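PDB 6UYH: prolyl-tRNA synthetase from Naegleria fowleri, which probably charges tRNA(Pro) with proline in an ATP-dependent reaction, and binds halofuginone together with an ATP analogue in its class II catalytic core. Local coordinates for residues W25-I30 with I280-D286; E196-P202 with M405-R410; T229-A233 with D464-T470; K287-P293 with E351-P356; V301-L305 with K346-W350. All coordinates share one frame; numbering follows the deposited sequence.

Interaction 1: W25-I30 with I280-D286; sequences WYSQVI and IMVHGDD
With CG opposite the backbone N in both W25 (chi1 170°) and Y26 (chi1 -173°), the two rings extend from helix 22-32 onto the C-terminal end of helix 274-283, a helix-to-helix contact that lays the N-terminal part of the chain against the class II synthetase core. The indole meets the other segment with its edge: CZ2 lies 3.4 Å from C of G284, and V29 CG2 of its own helix covers one face. Y26 is sandwiched. M281 runs out extended, and its CE sits 3.8 Å from the ring centroid in a CH-pi contact, with SD farther above the same face in a Met-aromatic arrangement; I30 CG2 lies over the opposite face. At the edge of the tyrosine ring, I280 CG2 is 3.8 Å from Y26 CE1. The phenol oxygen bonds to the carbonyl of P158. Beyond the helix end, W25 NE1 donates to D285 O (2.9 Å, 154°); the acceptor lies in the indole plane, but the N-H arrives from above the carbonyl plane.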
# COMPACT_ATOMS: atom_id res chain seq x y z
N TRP A 25 14.82 -24.95 -10.06
CA TRP A 25 13.37 -25.12 -10.20
C TRP A 25 12.62 -23.87 -9.74
O TRP A 25 11.72 -23.37 -10.42
CB TRP A 25 12.89 -26.34 -9.40
CG TRP A 25 11.39 -26.43 -9.31
CD1 TRP A 25 10.54 -27.02 -10.21
CD2 TRP A 25 10.55 -25.88 -8.28
NE1 TRP A 25 9.24 -26.89 -9.80
CE2 TRP A 25 9.21 -26.19 -8.62
CE3 TRP A 25 10.80 -25.18 -7.08
CZ2 TRP A 25 8.13 -25.81 -7.83
CZ3 TRP A 25 9.72 -24.79 -6.29
CH2 TRP A 25 8.40 -25.11 -6.67
N TYR A 26 12.99 -23.36 -8.56
CA TYR A 26 12.31 -22.21 -7.98
C TYR A 26 12.46 -20.99 -8.88
O TYR A 26 11.48 -20.27 -9.14
CB TYR A 26 12.91 -21.93 -6.60
CG TYR A 26 12.25 -20.86 -5.76
CD1 TYR A 26 10.91 -20.95 -5.41
CD2 TYR A 26 12.99 -19.79 -5.27
CE1 TYR A 26 10.32 -20.00 -4.61
CE2 TYR A 26 12.41 -18.82 -4.44
CZ TYR A 26 11.08 -18.94 -4.12
OH TYR A 26 10.49 -18.00 -3.30
N SER A 27 13.67 -20.76 -9.37
CA SER A 27 13.89 -19.64 -10.28
C SER A 27 13.02 -19.76 -11.52
O SER A 27 12.38 -18.79 -11.94
CB SER A 27 15.36 -19.56 -10.65
OG SER A 27 15.58 -18.50 -11.57
N GLN A 28 12.95 -20.96 -12.11
CA GLN A 28 12.16 -21.14 -13.32
C GLN A 28 10.67 -20.96 -13.04
O GLN A 28 9.96 -20.34 -13.83
CB GLN A 28 12.44 -22.50 -13.94
CG GLN A 28 13.84 -22.60 -14.54
CD GLN A 28 13.98 -23.76 -15.52
OE1 GLN A 28 13.02 -24.15 -16.18
NE2 GLN A 28 15.18 -24.32 -15.60
N VAL A 29 10.19 -21.46 -11.89
CA VAL A 29 8.76 -21.37 -11.60
C VAL A 29 8.34 -19.92 -11.33
O VAL A 29 7.30 -19.47 -11.82
CB VAL A 29 8.38 -22.30 -10.43
CG1 VAL A 29 6.96 -22.01 -9.95
CG2 VAL A 29 8.50 -23.76 -10.85
N ILE A 30 9.13 -19.16 -10.56
CA ILE A 30 8.68 -17.81 -10.22
C ILE A 30 8.76 -16.88 -11.44
O ILE A 30 7.97 -15.93 -11.54
CB ILE A 30 9.44 -17.23 -9.02
CG1 ILE A 30 10.91 -16.99 -9.37
CG2 ILE A 30 9.23 -18.12 -7.76
CD1 ILE A 30 11.79 -16.60 -8.16
N ILE A 280 4.82 -20.84 -2.62
CA ILE A 280 5.34 -21.42 -3.86
C ILE A 280 6.19 -22.66 -3.57
O ILE A 280 6.06 -23.69 -4.24
CB ILE A 280 6.13 -20.36 -4.63
CG1 ILE A 280 5.20 -19.21 -5.04
CG2 ILE A 280 6.85 -20.99 -5.82
CD1 ILE A 280 5.93 -18.02 -5.64
N MET A 281 7.10 -22.58 -2.58
CA MET A 281 7.94 -23.72 -2.28
C MET A 281 7.13 -24.92 -1.80
O MET A 281 7.52 -26.07 -2.06
CB MET A 281 9.00 -23.37 -1.24
CG MET A 281 10.10 -22.45 -1.77
SD MET A 281 11.29 -22.04 -0.46
CE MET A 281 12.45 -21.05 -1.40
N VAL A 282 6.03 -24.68 -1.08
CA VAL A 282 5.22 -25.78 -0.58
C VAL A 282 4.41 -26.41 -1.72
O VAL A 282 4.42 -27.63 -1.91
CB VAL A 282 4.31 -25.31 0.57
CG1 VAL A 282 3.31 -26.41 0.94
CG2 VAL A 282 5.14 -24.94 1.80
N HIS A 283 3.73 -25.58 -2.53
CA HIS A 283 2.72 -26.09 -3.45
C HIS A 283 3.17 -26.23 -4.90
O HIS A 283 2.52 -26.98 -5.66
CB HIS A 283 1.48 -25.19 -3.46
CG HIS A 283 0.78 -25.11 -2.14
ND1 HIS A 283 0.35 -26.22 -1.45
CD2 HIS A 283 0.39 -24.04 -1.41
CE1 HIS A 283 -0.25 -25.84 -0.34
NE2 HIS A 283 -0.23 -24.52 -0.29
N GLY A 284 4.21 -25.53 -5.34
CA GLY A 284 4.63 -25.63 -6.73
C GLY A 284 5.05 -27.05 -7.10
O GLY A 284 5.46 -27.84 -6.25
N ASP A 285 4.92 -27.38 -8.38
CA ASP A 285 5.26 -28.71 -8.86
C ASP A 285 6.03 -28.58 -10.18
O ASP A 285 6.46 -27.49 -10.57
CB ASP A 285 3.99 -29.59 -8.96
CG ASP A 285 3.02 -29.14 -10.06
OD1 ASP A 285 3.39 -28.29 -10.89
OD2 ASP A 285 1.89 -29.65 -10.09
N ASP A 286 6.22 -29.71 -10.86
CA ASP A 286 7.07 -29.72 -12.04
C ASP A 286 6.39 -29.15 -13.28
O ASP A 286 7.04 -28.99 -14.31
CB ASP A 286 7.57 -31.14 -12.33
CG ASP A 286 8.58 -31.61 -11.29
OD1 ASP A 286 9.19 -30.76 -10.62
OD2 ASP A 286 8.77 -32.83 -11.14

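Interaction 2: E196-P202 with M405-R410; sequences EELLAVP and MLNKAR. With EDO (1,2-ethanediol), chain Z.
The CA atoms of A200 and L406 are 4.4 Å apart, where A200, with positive phi, turns the chain out of helical geometry and aims its carbonyl at helix 391-415; L406 CA makes a CA-H...O contact of 3.5 Å with A200 O. The methyl of A200 rests against the CB atoms of M405 and L406. Farther along, the P202 ring lies on the helix surface, its CD 3.5 Å from A409 CB and its CG above the backbone of R410, while L406 CD1 reaches back to the proline CD at 4.0 Å. At one end R410 grips E196 end-on: NH1 binds OE2 (2.9 Å) and NH2 binds OE1 (3.0 Å), both nearly straight. The carboxylate sits at the guanidinium edge, but the two planes are 54° apart, so both oxygens are met from above the carboxylate plane. A bend at chi3 (-52°) turns the arginine tip toward E196, and P202 CB lies over a guanidinium face. E196 OE2 also accepts from V203 N, tying the bridge to the chain just after the turn. The contact thus seats the end of core helix 177-198 on the long helix 391-415, with H283 of helix 274-283 packed against both A200 and M405.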
# COMPACT_ATOMS: atom_id res chain seq x y z
N GLU A 196 -3.04 -20.85 6.61
CA GLU A 196 -3.85 -22.05 6.38
C GLU A 196 -5.08 -21.75 5.52
O GLU A 196 -5.36 -22.48 4.57
CB GLU A 196 -4.25 -22.68 7.72
CG GLU A 196 -3.01 -23.22 8.49
CD GLU A 196 -3.30 -24.34 9.45
OE1 GLU A 196 -4.48 -24.73 9.60
OE2 GLU A 196 -2.33 -24.85 10.06
N GLU A 197 -5.80 -20.66 5.81
CA GLU A 197 -7.06 -20.40 5.12
C GLU A 197 -6.85 -19.70 3.77
O GLU A 197 -7.66 -19.90 2.86
CB GLU A 197 -7.99 -19.56 6.00
CG GLU A 197 -8.48 -20.31 7.24
CD GLU A 197 -9.30 -19.44 8.19
OE1 GLU A 197 -9.38 -19.80 9.39
OE2 GLU A 197 -9.86 -18.40 7.77
N LEU A 198 -5.81 -18.89 3.61
CA LEU A 198 -5.54 -18.24 2.33
C LEU A 198 -4.53 -19.00 1.48
O LEU A 198 -4.75 -19.20 0.28
CB LEU A 198 -5.04 -16.80 2.54
CG LEU A 198 -6.06 -15.80 3.09
CD1 LEU A 198 -5.44 -14.42 3.17
CD2 LEU A 198 -7.30 -15.81 2.22
N LEU A 199 -3.41 -19.41 2.08
CA LEU A 199 -2.28 -19.99 1.34
C LEU A 199 -2.23 -21.51 1.38
O LEU A 199 -1.37 -22.10 0.72
CB LEU A 199 -0.96 -19.43 1.89
CG LEU A 199 -0.90 -17.89 1.95
CD1 LEU A 199 0.42 -17.40 2.53
CD2 LEU A 199 -1.16 -17.26 0.57
N ALA A 200 -3.13 -22.15 2.14
CA ALA A 200 -3.17 -23.61 2.30
C ALA A 200 -1.83 -24.17 2.78
O ALA A 200 -1.42 -25.26 2.39
CB ALA A 200 -3.63 -24.29 1.01
N VAL A 201 -1.15 -23.42 3.64
CA VAL A 201 0.14 -23.84 4.21
C VAL A 201 -0.06 -24.13 5.69
O VAL A 201 -0.53 -23.26 6.43
CB VAL A 201 1.22 -22.76 4.02
CG1 VAL A 201 2.46 -23.12 4.86
CG2 VAL A 201 1.59 -22.61 2.55
N PRO A 202 0.30 -25.31 6.18
CA PRO A 202 0.13 -25.61 7.60
C PRO A 202 1.23 -24.97 8.43
O PRO A 202 2.35 -24.76 7.96
CB PRO A 202 0.21 -27.14 7.65
CG PRO A 202 1.16 -27.48 6.54
CD PRO A 202 0.84 -26.47 5.44
N MET A 405 -5.01 -29.27 -0.82
CA MET A 405 -3.67 -28.69 -0.79
C MET A 405 -3.17 -28.56 0.63
O MET A 405 -2.02 -28.90 0.94
CB MET A 405 -3.68 -27.33 -1.51
CG MET A 405 -3.91 -27.44 -3.02
SD MET A 405 -4.07 -25.83 -3.83
CE MET A 405 -2.48 -25.08 -3.43
N LEU A 406 -4.02 -28.06 1.53
CA LEU A 406 -3.62 -27.90 2.93
C LEU A 406 -3.43 -29.25 3.61
O LEU A 406 -2.46 -29.45 4.36
CB LEU A 406 -4.67 -27.05 3.67
CG LEU A 406 -4.50 -26.90 5.18
CD1 LEU A 406 -3.18 -26.22 5.46
CD2 LEU A 406 -5.68 -26.12 5.78
N ASN A 407 -4.33 -30.19 3.35
CA ASN A 407 -4.23 -31.51 3.98
C ASN A 407 -2.99 -32.25 3.52
O ASN A 407 -2.32 -32.91 4.33
CB ASN A 407 -5.48 -32.32 3.67
CG ASN A 407 -6.70 -31.82 4.41
OD1 ASN A 407 -6.58 -31.18 5.45
ND2 ASN A 407 -7.89 -32.12 3.88
N LYS A 408 -2.67 -32.19 2.23
CA LYS A 408 -1.47 -32.84 1.72
C LYS A 408 -0.22 -32.27 2.36
O LYS A 408 0.68 -33.02 2.77
CB LYS A 408 -1.41 -32.70 0.19
CG LYS A 408 -0.16 -33.29 -0.46
CD LYS A 408 -0.16 -33.08 -1.98
CE LYS A 408 1.03 -33.78 -2.63
NZ LYS A 408 1.15 -33.56 -4.10
N ALA A 409 -0.14 -30.95 2.47
CA ALA A 409 1.04 -30.33 3.06
C ALA A 409 1.14 -30.64 4.54
O ALA A 409 2.25 -30.85 5.06
CB ALA A 409 1.01 -28.82 2.81
N ARG A 410 0.00 -30.69 5.24
CA ARG A 410 0.07 -30.99 6.67
C ARG A 410 0.50 -32.43 6.90
O ARG A 410 1.26 -32.72 7.83
CB ARG A 410 -1.27 -30.72 7.36
CG ARG A 410 -1.11 -30.54 8.88
CD ARG A 410 -2.43 -30.60 9.64
NE ARG A 410 -3.44 -29.69 9.10
CZ ARG A 410 -3.46 -28.38 9.30
NH1 ARG A 410 -2.52 -27.79 10.03
NH2 ARG A 410 -4.44 -27.65 8.77
C1 EDO Z . -8.40 -35.21 0.26
O1 EDO Z . -7.82 -34.55 -0.87
C2 EDO Z . -8.00 -34.48 1.53
O2 EDO Z . -8.88 -33.37 1.75

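Interaction 3: T229-A233 with D464-T470; sequences TNGRA and DANTGLT
The guanidinium of R232 has L469 CB over one face, 3.5 Å above its plane, and two oxygens at its edge, D464 OD2 and T470 O. It joins strand 232-243 of the class II core to the C-terminal domain of prolyl-tRNA synthetase, at a Schellman motif that ends helix 462-466 with G468 in the positive-phi position. Along one side of the guanidinium, NE (2.8 Å) and NH2 (3.0 Å) both bind D464 OD2 in a side-on salt bridge; across its end, NH1 (2.9 Å) and NH2 (3.2 Å) share T470 O. All four bonds lie close to the arginine plane, which fixes the rotation of the group. The carboxylate is turned steeply, 77° from that plane, and both nitrogens reach OD2 from the same face. L469 also covers the shaft of the arginine, with CD1 3.8 Å from R232 CD. The arginine side chain is extended from CG to NE and spans the distance from the strand, which starts at a G1 bulge formed by G231 and R232. Outside the two segments, NH1 has a further acceptor in S512 O, and the amide of N230 bonds to the hydroxyl of Y513. CG of N230, tucked between its backbone N and carbonyl carbon (chi1 57°), brings the amide to the aspartate, steeply turned against the carboxylate; ND2 donates to D464 OD1 on the syn side, tilted from the carboxylate plane, at 3.2 Å and 170°.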
# COMPACT_ATOMS: atom_id res chain seq x y z
N THR A 229 10.76 -30.27 0.38
CA THR A 229 11.72 -30.68 -0.65
C THR A 229 13.14 -30.75 -0.10
O THR A 229 13.86 -31.73 -0.32
CB THR A 229 11.65 -29.74 -1.86
OG1 THR A 229 10.38 -29.88 -2.49
CG2 THR A 229 12.74 -30.13 -2.89
N ASN A 230 13.57 -29.72 0.63
CA ASN A 230 14.91 -29.75 1.21
C ASN A 230 14.89 -29.81 2.73
O ASN A 230 15.94 -29.63 3.36
CB ASN A 230 15.75 -28.55 0.73
CG ASN A 230 15.11 -27.21 1.02
OD1 ASN A 230 14.03 -27.13 1.60
ND2 ASN A 230 15.79 -26.14 0.62
N GLY A 231 13.74 -30.09 3.34
CA GLY A 231 13.68 -30.34 4.78
C GLY A 231 14.04 -29.15 5.63
O GLY A 231 14.75 -29.30 6.64
N ARG A 232 13.56 -27.96 5.28
CA ARG A 232 13.92 -26.72 5.95
C ARG A 232 12.69 -26.00 6.46
O ARG A 232 11.69 -25.89 5.75
CB ARG A 232 14.69 -25.78 5.02
CG ARG A 232 16.00 -26.36 4.61
CD ARG A 232 16.89 -25.38 3.88
NE ARG A 232 18.13 -26.09 3.61
CZ ARG A 232 19.24 -25.96 4.33
NH1 ARG A 232 19.29 -25.11 5.35
NH2 ARG A 232 20.31 -26.69 4.01
N ALA A 233 12.79 -25.49 7.68
CA ALA A 233 11.73 -24.67 8.23
C ALA A 233 11.89 -23.23 7.74
O ALA A 233 12.99 -22.79 7.38
CB ALA A 233 11.77 -24.72 9.76
N ASP A 464 21.45 -26.28 -1.97
CA ASP A 464 21.32 -25.54 -0.72
C ASP A 464 22.61 -24.78 -0.40
O ASP A 464 22.56 -23.63 0.04
CB ASP A 464 20.97 -26.49 0.43
CG ASP A 464 19.50 -26.89 0.42
OD1 ASP A 464 18.76 -26.53 -0.53
OD2 ASP A 464 19.10 -27.58 1.39
N ALA A 465 23.76 -25.41 -0.60
CA ALA A 465 25.02 -24.72 -0.36
C ALA A 465 25.16 -23.49 -1.26
O ALA A 465 25.65 -22.45 -0.82
CB ALA A 465 26.19 -25.67 -0.56
N ASN A 466 24.70 -23.60 -2.51
CA ASN A 466 24.73 -22.46 -3.43
C ASN A 466 23.77 -21.35 -3.00
O ASN A 466 24.05 -20.17 -3.26
CB ASN A 466 24.37 -22.91 -4.85
CG ASN A 466 25.43 -23.80 -5.46
OD1 ASN A 466 26.50 -24.01 -4.89
ND2 ASN A 466 25.13 -24.33 -6.65
N THR A 467 22.65 -21.70 -2.39
CA THR A 467 21.69 -20.74 -1.86
C THR A 467 22.17 -20.09 -0.56
O THR A 467 21.44 -19.31 0.06
CB THR A 467 20.32 -21.44 -1.68
OG1 THR A 467 19.96 -22.08 -2.90
CG2 THR A 467 19.20 -20.46 -1.33
N GLY A 468 23.41 -20.36 -0.16
CA GLY A 468 23.97 -19.79 1.05
C GLY A 468 23.47 -20.41 2.33
O GLY A 468 23.66 -19.82 3.40
N LEU A 469 22.84 -21.58 2.26
CA LEU A 469 22.26 -22.20 3.44
C LEU A 469 23.30 -23.05 4.17
O LEU A 469 24.39 -23.32 3.67
CB LEU A 469 21.04 -23.03 3.04
CG LEU A 469 20.00 -22.25 2.21
CD1 LEU A 469 18.97 -23.19 1.61
CD2 LEU A 469 19.32 -21.18 3.06
N THR A 470 22.94 -23.49 5.37
CA THR A 470 23.79 -24.35 6.17
C THR A 470 23.05 -25.62 6.54
O THR A 470 21.81 -25.66 6.59
CB THR A 470 24.29 -23.64 7.44
OG1 THR A 470 25.17 -24.51 8.15
CG2 THR A 470 23.12 -23.30 8.34

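Interaction 4: K287-P293 with E351-P356; sequences KGMVLPP and ELRGVP
Two backbone bonds join M289 and L291 to the Schellman motif that ends helix 343-353 of the anticodon-binding domain: M289 N donates to L352 O (3.1 Å) and L291 N to G354 O (3.0 Å). Between them the two backbones touch: G354 CA makes a 3.1 Å CA-H...O contact with M289 O. The side chains of M289 and L291 fill the space in front of G354, whose positive phi turns the chain out of the helix and whose lack of CB lets the two come this close. L291 holds CG anti to its carbonyl carbon (chi1 -68°), which leads CD1 to R353 O, and P356 lies against L291 O and slides past P293. G288 plays a similar part beside L352 O. Farther out, E351 lies alongside K287, but its salt bridge is to R358; R353 is paired with E34. Behind the loop, V290 and P292 rest on M405. At the helix end, R376 NE donates to E351 O.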
# COMPACT_ATOMS: atom_id res chain seq x y z
N LYS A 287 5.10 -28.83 -13.19
CA LYS A 287 4.42 -28.10 -14.25
C LYS A 287 4.36 -26.61 -13.98
O LYS A 287 3.94 -25.86 -14.87
CB LYS A 287 3.00 -28.65 -14.44
CG LYS A 287 2.93 -30.09 -14.92
CD LYS A 287 1.49 -30.58 -14.95
CE LYS A 287 1.39 -32.04 -15.36
NZ LYS A 287 1.86 -32.26 -16.75
N GLY A 288 4.78 -26.16 -12.80
CA GLY A 288 4.83 -24.74 -12.50
C GLY A 288 4.10 -24.35 -11.24
O GLY A 288 4.08 -25.10 -10.26
N MET A 289 3.48 -23.18 -11.27
CA MET A 289 2.77 -22.65 -10.11
C MET A 289 1.52 -23.47 -9.81
O MET A 289 0.87 -24.00 -10.71
CB MET A 289 2.39 -21.19 -10.38
CG MET A 289 1.80 -20.45 -9.21
SD MET A 289 2.99 -20.10 -7.92
CE MET A 289 4.13 -19.02 -8.78
N VAL A 290 1.17 -23.55 -8.52
CA VAL A 290 -0.10 -24.14 -8.08
C VAL A 290 -0.70 -23.17 -7.07
O VAL A 290 -0.24 -23.09 -5.93
CB VAL A 290 0.07 -25.54 -7.47
CG1 VAL A 290 -1.30 -26.11 -7.08
CG2 VAL A 290 0.76 -26.49 -8.44
N LEU A 291 -1.74 -22.41 -7.50
CA LEU A 291 -2.23 -21.32 -6.66
C LEU A 291 -3.37 -21.78 -5.76
O LEU A 291 -4.37 -22.31 -6.26
CB LEU A 291 -2.71 -20.15 -7.52
CG LEU A 291 -1.61 -19.42 -8.29
CD1 LEU A 291 -2.19 -18.58 -9.44
CD2 LEU A 291 -0.80 -18.56 -7.33
N PRO A 292 -3.29 -21.56 -4.45
CA PRO A 292 -4.46 -21.75 -3.59
C PRO A 292 -5.59 -20.87 -4.08
O PRO A 292 -5.37 -19.68 -4.38
CB PRO A 292 -3.96 -21.30 -2.20
CG PRO A 292 -2.47 -21.29 -2.29
CD PRO A 292 -2.16 -20.95 -3.73
N PRO A 293 -6.80 -21.41 -4.22
CA PRO A 293 -7.89 -20.66 -4.88
C PRO A 293 -8.16 -19.28 -4.29
O PRO A 293 -8.53 -18.37 -5.04
CB PRO A 293 -9.09 -21.60 -4.71
CG PRO A 293 -8.48 -22.97 -4.72
CD PRO A 293 -7.14 -22.84 -4.03
N GLU A 351 -1.73 -23.83 -16.64
CA GLU A 351 -1.14 -24.65 -15.58
C GLU A 351 0.17 -24.05 -15.09
O GLU A 351 0.42 -24.00 -13.88
CB GLU A 351 -0.91 -26.08 -16.09
CG GLU A 351 -2.17 -26.92 -16.19
CD GLU A 351 -1.96 -28.24 -16.91
OE1 GLU A 351 -0.84 -28.48 -17.42
OE2 GLU A 351 -2.92 -29.05 -16.96
N LEU A 352 1.00 -23.57 -16.01
CA LEU A 352 2.25 -22.90 -15.64
C LEU A 352 2.01 -21.71 -14.72
O LEU A 352 2.77 -21.47 -13.77
CB LEU A 352 2.97 -22.44 -16.92
CG LEU A 352 4.26 -21.64 -16.80
CD1 LEU A 352 5.30 -22.43 -15.99
CD2 LEU A 352 4.81 -21.30 -18.19
N ARG A 353 0.94 -20.96 -14.97
CA ARG A 353 0.67 -19.77 -14.19
C ARG A 353 -0.13 -20.05 -12.93
O ARG A 353 -0.32 -19.15 -12.11
CB ARG A 353 -0.05 -18.75 -15.09
CG ARG A 353 0.89 -18.21 -16.16
CD ARG A 353 0.17 -17.56 -17.33
NE ARG A 353 1.10 -16.86 -18.22
CZ ARG A 353 1.90 -17.46 -19.11
NH1 ARG A 353 1.89 -18.78 -19.24
NH2 ARG A 353 2.71 -16.74 -19.87
N GLY A 354 -0.60 -21.29 -12.74
CA GLY A 354 -1.11 -21.72 -11.46
C GLY A 354 -2.61 -21.76 -11.31
O GLY A 354 -3.09 -22.00 -10.20
N VAL A 355 -3.36 -21.55 -12.38
CA VAL A 355 -4.82 -21.45 -12.25
C VAL A 355 -5.37 -22.74 -11.64
O VAL A 355 -5.10 -23.84 -12.17
CB VAL A 355 -5.47 -21.15 -13.61
CG1 VAL A 355 -6.98 -21.19 -13.49
CG2 VAL A 355 -5.01 -19.77 -14.11
N PRO A 356 -6.14 -22.68 -10.55
CA PRO A 356 -6.51 -23.93 -9.86
C PRO A 356 -7.53 -24.79 -10.60
O PRO A 356 -7.50 -26.02 -10.45
CB PRO A 356 -7.05 -23.44 -8.50
CG PRO A 356 -7.26 -21.97 -8.65
CD PRO A 356 -6.30 -21.50 -9.69

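Interaction 5: V301-L305 with K346-W350; sequences VVIPL and KYNYW
V301 presses CG2 over one face of the W350 indole, 3.7 Å from the centroid of the five-membered ring and 11° off its normal, a CH-pi contact. Y349 CD2 covers the opposite face, so the indole is held flat between the two, and its NE1 bonds to D336. I303 continues the tight part: its CD1 meets the edge of the Y347 ring at CD1 (3.8 Å), and its CG2 rests on K346 CD at 3.8 Å. With all torsions beyond CG extended, K346 runs past I303 to the carbonyls of R338 and D336. Toward L305 the contact becomes looser and wetter. There L305 CD2 touches the Y347 hydroxyl oxygen at 3.4 Å, and a water bridges the two segments, donating to P304 O (2.6 Å) and accepting from K346 NZ (3.2 Å). Segment 346-350 of helix 343-353 runs nearly antiparallel to 301-304, their axes 10.5 Å apart; the strand lies between 333-335 and 357-361 in the mixed sheet of the anticodon-binding domain, and T319 of helix 313-328 touches V302 and P304.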
# COMPACT_ATOMS: atom_id res chain seq x y z
N VAL A 301 -10.36 -21.00 -15.44
CA VAL A 301 -10.21 -20.64 -16.85
C VAL A 301 -11.12 -21.54 -17.67
O VAL A 301 -11.15 -22.76 -17.47
CB VAL A 301 -8.74 -20.75 -17.32
CG1 VAL A 301 -8.18 -22.17 -17.14
CG2 VAL A 301 -8.60 -20.26 -18.77
N VAL A 302 -11.90 -20.93 -18.57
CA VAL A 302 -12.84 -21.64 -19.42
C VAL A 302 -12.25 -21.72 -20.82
O VAL A 302 -11.84 -20.70 -21.39
CB VAL A 302 -14.22 -20.95 -19.45
CG1 VAL A 302 -15.23 -21.79 -20.24
CG2 VAL A 302 -14.73 -20.70 -18.04
N ILE A 303 -12.18 -22.93 -21.37
CA ILE A 303 -11.56 -23.11 -22.68
C ILE A 303 -12.52 -23.82 -23.62
O ILE A 303 -12.86 -24.99 -23.40
CB ILE A 303 -10.23 -23.87 -22.56
CG1 ILE A 303 -9.29 -23.16 -21.58
CG2 ILE A 303 -9.57 -24.01 -23.93
CD1 ILE A 303 -7.92 -23.77 -21.47
N PRO A 304 -13.01 -23.15 -24.67
CA PRO A 304 -13.81 -23.85 -25.68
C PRO A 304 -12.90 -24.60 -26.64
O PRO A 304 -11.89 -24.05 -27.11
CB PRO A 304 -14.56 -22.72 -26.38
CG PRO A 304 -13.66 -21.54 -26.24
CD PRO A 304 -12.91 -21.71 -24.93
N LEU A 305 -13.24 -25.85 -26.92
CA LEU A 305 -12.49 -26.67 -27.86
C LEU A 305 -13.05 -26.46 -29.26
O LEU A 305 -14.23 -26.76 -29.52
CB LEU A 305 -12.55 -28.14 -27.46
CG LEU A 305 -12.18 -28.39 -26.00
CD1 LEU A 305 -12.21 -29.88 -25.67
CD2 LEU A 305 -10.82 -27.79 -25.69
N LYS A 346 -2.95 -24.17 -24.58
CA LYS A 346 -3.66 -23.38 -23.59
C LYS A 346 -3.61 -24.04 -22.22
O LYS A 346 -3.45 -23.37 -21.20
CB LYS A 346 -5.11 -23.16 -24.01
CG LYS A 346 -5.27 -22.34 -25.29
CD LYS A 346 -6.75 -22.13 -25.60
CE LYS A 346 -6.94 -21.20 -26.79
NZ LYS A 346 -8.38 -21.03 -27.15
N TYR A 347 -3.76 -25.37 -22.18
CA TYR A 347 -3.69 -26.08 -20.90
C TYR A 347 -2.38 -25.79 -20.20
O TYR A 347 -2.36 -25.42 -19.01
CB TYR A 347 -3.86 -27.59 -21.11
CG TYR A 347 -5.18 -28.02 -21.70
CD1 TYR A 347 -6.25 -27.14 -21.79
CD2 TYR A 347 -5.37 -29.32 -22.16
CE1 TYR A 347 -7.46 -27.54 -22.33
CE2 TYR A 347 -6.57 -29.72 -22.70
CZ TYR A 347 -7.61 -28.83 -22.78
OH TYR A 347 -8.82 -29.23 -23.32
N ASN A 348 -1.26 -25.95 -20.91
CA ASN A 348 0.05 -25.68 -20.32
C ASN A 348 0.17 -24.22 -19.89
O ASN A 348 0.71 -23.93 -18.82
CB ASN A 348 1.16 -26.01 -21.32
CG ASN A 348 1.27 -27.50 -21.59
OD1 ASN A 348 1.02 -28.32 -20.71
ND2 ASN A 348 1.66 -27.85 -22.82
N TYR A 349 -0.32 -23.30 -20.72
CA TYR A 349 -0.21 -21.87 -20.44
C TYR A 349 -0.76 -21.53 -19.06
O TYR A 349 -0.12 -20.83 -18.27
CB TYR A 349 -0.94 -21.10 -21.53
CG TYR A 349 -0.88 -19.59 -21.40
CD1 TYR A 349 0.04 -18.85 -22.12
CD2 TYR A 349 -1.78 -18.91 -20.58
CE1 TYR A 349 0.09 -17.47 -22.01
CE2 TYR A 349 -1.73 -17.53 -20.46
CZ TYR A 349 -0.80 -16.82 -21.19
OH TYR A 349 -0.76 -15.46 -21.07
N TRP A 350 -1.95 -22.03 -18.75
CA TRP A 350 -2.59 -21.68 -17.49
C TRP A 350 -2.14 -22.58 -16.35
O TRP A 350 -2.16 -22.15 -15.19
CB TRP A 350 -4.11 -21.73 -17.65
CG TRP A 350 -4.62 -20.75 -18.66
CD1 TRP A 350 -5.10 -21.04 -19.90
CD2 TRP A 350 -4.66 -19.33 -18.53
NE1 TRP A 350 -5.45 -19.88 -20.55
CE2 TRP A 350 -5.19 -18.82 -19.73
CE3 TRP A 350 -4.31 -18.43 -17.51
CZ2 TRP A 350 -5.39 -17.45 -19.94
CZ3 TRP A 350 -4.50 -17.07 -17.73
CH2 TRP A 350 -5.03 -16.59 -18.94
O HOH W 1 -9.36 -24.03 -27.67

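Interactions 1, 2 and 4 form a continuous group around the end of helix 274-283. H283 probably hydrogen-bonds through NE2 to L199 O of interaction 2, and M289 of interaction 4 packs on I280, with the centres of interactions 1 and 4 about 10 Å apart. Interaction 5 follows outward along helix 343-353, which it shares with interaction 4, their centres about 12 Å apart. Interaction 3 lies about 15 Å from interaction 1 between centres, without touching it, and about 35 Å from interaction 5. Along the chain, the segments of interactions 1, 2 and 3 alternate, while 287-293 and 301-305 follow 280-286. The contacts thus join the core to both the anticodon-binding and C-terminal domains.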